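Local coordinates for AT5G66160 protein (Arabidopsis thaliana, PDB 7BVW) that probably works as a sorting receptor that carries proteins to the storage vacuole, its RING-H2 domain acting as a zinc-binding E3 ubiquitin ligase module, at residues His12-Phe17 / Leu46-His51. Residues are numbered along the deposited sequence; the frame is centred on the assembly and turned at random.
Sequences HTLPCF and LLPCQH. With ZN (zinc ion), chain D.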
ATOM      1  N   HIS A  12       9.257  -0.484   4.097  1.00 23.38           N
ATOM      2  CA  HIS A  12       9.048  -1.768   4.750  1.00 22.82           C
ATOM      3  C   HIS A  12       8.592  -1.641   6.200  1.00 23.80           C
ATOM      4  O   HIS A  12       8.273  -2.662   6.819  1.00 26.92           O
ATOM      5  CB  HIS A  12      10.331  -2.603   4.673  1.00 18.69           C
ATOM      6  CG  HIS A  12      10.731  -2.963   3.275  1.00 19.01           C
ATOM      7  ND1 HIS A  12      11.987  -3.430   2.952  1.00 20.35           N
ATOM      8  CD2 HIS A  12      10.037  -2.919   2.114  1.00 18.10           C
ATOM      9  CE1 HIS A  12      12.049  -3.659   1.653  1.00 19.96           C
ATOM     10  NE2 HIS A  12      10.878  -3.358   1.121  1.00 19.47           N
ATOM     11  N   THR A  13       8.546  -0.429   6.755  1.00 22.36           N
ATOM     12  CA  THR A  13       8.013  -0.227   8.095  1.00 20.27           C
ATOM     13  C   THR A  13       6.533   0.135   8.094  1.00 21.90           C
ATOM     14  O   THR A  13       5.926   0.196   9.169  1.00 22.89           O
ATOM     15  CB  THR A  13       8.796   0.869   8.831  1.00 21.06           C
ATOM     16  OG1 THR A  13       8.604   2.124   8.165  1.00 20.12           O
ATOM     17  CG2 THR A  13      10.281   0.537   8.869  1.00 20.07           C
ATOM     18  N   LEU A  14       5.951   0.382   6.920  1.00 16.68           N
ATOM     19  CA  LEU A  14       4.532   0.682   6.831  1.00 16.39           C
ATOM     20  C   LEU A  14       3.708  -0.479   7.386  1.00 18.72           C
ATOM     21  O   LEU A  14       4.123  -1.641   7.307  1.00 20.69           O
ATOM     22  CB  LEU A  14       4.138   0.959   5.383  1.00 15.03           C
ATOM     23  CG  LEU A  14       4.410   2.370   4.857  1.00 26.11           C
ATOM     24  CD1 LEU A  14       4.265   2.404   3.347  1.00 15.02           C
ATOM     25  CD2 LEU A  14       3.458   3.371   5.501  1.00 15.62           C
ATOM     26  N   PRO A  15       2.539  -0.195   7.960  1.00 18.99           N
ATOM     27  CA  PRO A  15       1.716  -1.269   8.526  1.00 18.26           C
ATOM     28  C   PRO A  15       1.286  -2.263   7.459  1.00 19.96           C
ATOM     29  O   PRO A  15       0.954  -1.893   6.331  1.00 16.64           O
ATOM     30  CB  PRO A  15       0.514  -0.521   9.115  1.00 16.50           C
ATOM     31  CG  PRO A  15       0.990   0.881   9.305  1.00 17.82           C
ATOM     32  CD  PRO A  15       1.938   1.132   8.176  1.00 19.04           C
ATOM     33  N   CYS A  16       1.297  -3.542   7.829  1.00 22.77           N
ATOM     34  CA  CYS A  16       0.888  -4.612   6.935  1.00 23.59           C
ATOM     35  C   CYS A  16       0.005  -5.593   7.691  1.00 23.00           C
ATOM     36  O   CYS A  16       0.123  -5.747   8.909  1.00 23.38           O
ATOM     37  CB  CYS A  16       2.096  -5.347   6.336  1.00 25.32           C
ATOM     38  SG  CYS A  16       3.044  -6.332   7.516  1.00 30.22           S
ATOM     39  N   PHE A  17      -0.878  -6.260   6.952  1.00 20.21           N
ATOM     40  CA  PHE A  17      -1.837  -7.180   7.544  1.00 21.00           C
ATOM     41  C   PHE A  17      -2.252  -8.205   6.498  1.00 22.53           C
ATOM     42  O   PHE A  17      -1.992  -8.046   5.302  1.00 24.07           O
ATOM     43  CB  PHE A  17      -3.051  -6.428   8.106  1.00 19.61           C
ATOM     44  CG  PHE A  17      -3.769  -5.579   7.093  1.00 21.41           C
ATOM     45  CD1 PHE A  17      -3.306  -4.313   6.769  1.00 21.03           C
ATOM     46  CD2 PHE A  17      -4.918  -6.043   6.477  1.00 22.43           C
ATOM     47  CE1 PHE A  17      -3.969  -3.532   5.841  1.00 22.73           C
ATOM     48  CE2 PHE A  17      -5.585  -5.266   5.551  1.00 22.80           C
ATOM     49  CZ  PHE A  17      -5.110  -4.009   5.230  1.00 24.25           C
ATOM     50  N   LEU A  46      -1.052  -0.806   4.358  1.00 17.30           N
ATOM     51  CA  LEU A  46      -1.918   0.350   4.534  1.00 16.11           C
ATOM     52  C   LEU A  46      -1.091   1.627   4.471  1.00 16.80           C
ATOM     53  O   LEU A  46      -0.040   1.725   5.113  1.00 15.85           O
ATOM     54  CB  LEU A  46      -2.666   0.279   5.866  1.00 17.18           C
ATOM     55  CG  LEU A  46      -3.664   1.410   6.099  1.00 20.60           C
ATOM     56  CD1 LEU A  46      -4.788   1.333   5.079  1.00 18.82           C
ATOM     57  CD2 LEU A  46      -4.208   1.372   7.521  1.00 21.52           C
ATOM     58  N   LEU A  47      -1.569   2.594   3.698  1.00 16.46           N
ATOM     59  CA  LEU A  47      -0.993   3.925   3.606  1.00 16.25           C
ATOM     60  C   LEU A  47      -1.722   4.877   4.543  1.00 16.88           C
ATOM     61  O   LEU A  47      -2.885   4.654   4.887  1.00 15.27           O
ATOM     62  CB  LEU A  47      -1.074   4.440   2.163  1.00 18.28           C
ATOM     63  CG  LEU A  47      -0.270   3.672   1.106  1.00 17.62           C
ATOM     64  CD1 LEU A  47      -0.251   4.429  -0.218  1.00 13.84           C
ATOM     65  CD2 LEU A  47       1.151   3.397   1.591  1.00 19.65           C
ATOM     66  N   PRO A  48      -1.068   5.957   4.980  1.00 19.17           N
ATOM     67  CA  PRO A  48      -1.716   6.861   5.948  1.00 19.98           C
ATOM     68  C   PRO A  48      -2.979   7.520   5.425  1.00 23.55           C
ATOM     69  O   PRO A  48      -3.804   7.964   6.234  1.00 24.81           O
ATOM     70  CB  PRO A  48      -0.625   7.899   6.244  1.00 17.80           C
ATOM     71  CG  PRO A  48       0.298   7.830   5.078  1.00 19.38           C
ATOM     72  CD  PRO A  48       0.301   6.390   4.657  1.00 19.20           C
ATOM     73  N   CYS A  49      -3.163   7.593   4.109  1.00 16.98           N
ATOM     74  CA  CYS A  49      -4.371   8.159   3.523  1.00 20.20           C
ATOM     75  C   CYS A  49      -5.558   7.207   3.582  1.00 19.02           C
ATOM     76  O   CYS A  49      -6.630   7.556   3.070  1.00 18.70           O
ATOM     77  CB  CYS A  49      -4.104   8.564   2.075  1.00 19.23           C
ATOM     78  SG  CYS A  49      -3.367   7.243   1.094  1.00 21.30           S
ATOM     79  N   GLN A  50      -5.380   6.021   4.179  1.00 20.87           N
ATOM     80  CA  GLN A  50      -6.408   5.008   4.431  1.00 24.69           C
ATOM     81  C   GLN A  50      -6.718   4.147   3.211  1.00 24.50           C
ATOM     82  O   GLN A  50      -7.787   3.529   3.149  1.00 25.66           O
ATOM     83  CB  GLN A  50      -7.714   5.617   4.962  1.00 28.54           C
ATOM     84  CG  GLN A  50      -7.556   6.420   6.246  1.00 31.49           C
ATOM     85  CD  GLN A  50      -6.914   5.618   7.356  1.00 31.04           C
ATOM     86  OE1 GLN A  50      -7.541   4.738   7.946  1.00 30.33           O
ATOM     87  NE2 GLN A  50      -5.652   5.912   7.643  1.00 31.46           N
ATOM     88  N   HIS A  51      -5.812   4.068   2.240  1.00 22.29           N
ATOM     89  CA  HIS A  51      -5.947   3.153   1.113  1.00 19.68           C
ATOM     90  C   HIS A  51      -4.991   1.982   1.286  1.00 19.48           C
ATOM     91  O   HIS A  51      -3.826   2.169   1.650  1.00 18.45           O
ATOM     92  CB  HIS A  51      -5.667   3.857  -0.217  1.00 19.75           C
ATOM     93  CG  HIS A  51      -6.647   4.938  -0.546  1.00 19.58           C
ATOM     94  ND1 HIS A  51      -6.286   6.264  -0.641  1.00 19.65           N
ATOM     95  CD2 HIS A  51      -7.977   4.893  -0.797  1.00 20.16           C
ATOM     96  CE1 HIS A  51      -7.349   6.989  -0.942  1.00 22.53           C
ATOM     97  NE2 HIS A  51      -8.388   6.180  -1.042  1.00 22.59           N
TER
HETATM   98 ZN    ZN D 402      -4.540   7.262  -0.864  1.00 20.98          ZN
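Leu46 and Pro15 form the one backbone bond of this contact, a small example of how a RING-H2 domain joins the segment leading into strand 16-18 to a metal-binding loop. Leu46 N donates to Pro15 O over 3.0 Å; the bond is fairly straight (163° at the hydrogen), with the donor tilted 27° from the carbonyl plane. Around this link the fit is one of leucine branches and a ring edge. On one flank Leu14 pushes its forked end into the angle between Leu46, Leu47 and Pro48. Its CD1 lies 3.7 Å from Leu47 CD2, the two side chains meeting at a slant, while CD2 rests near Leu46 O at 3.9 Å and reaches more loosely to Pro48 CD. Leu47 starts out from its backbone facing the other way, but its CD2 methyl turns back to meet this knob. The Pro15 ring borders the same hollow, with CD 3.7 Å from Leu46 O. On the other flank, Phe17 offers an edge instead of a face: CE1 comes 4.0 Å from Leu46 CB, which lies near the ring plane. Its CG sits between the backbone N and carbonyl carbon (chi1 57°), a setting that swings the ring toward Leu46. From Leu47 to Gln50 the chain makes a type I turn, presenting Cys49 SG and His51 ND1 to a zinc ion whose four-ligand site Cys69 and Cys72 complete. The Leu46–Pro15 bond continues the antiparallel pairing of strands 16-18 and 43-46, where Phe17 and Leu44 are joined by backbone hydrogen bonds. Helix 55-65 receives Leu14 on Leu62 and Leu47 on Ile58, while Phe17 and Leu46 both touch Ala52 of strand 52-54.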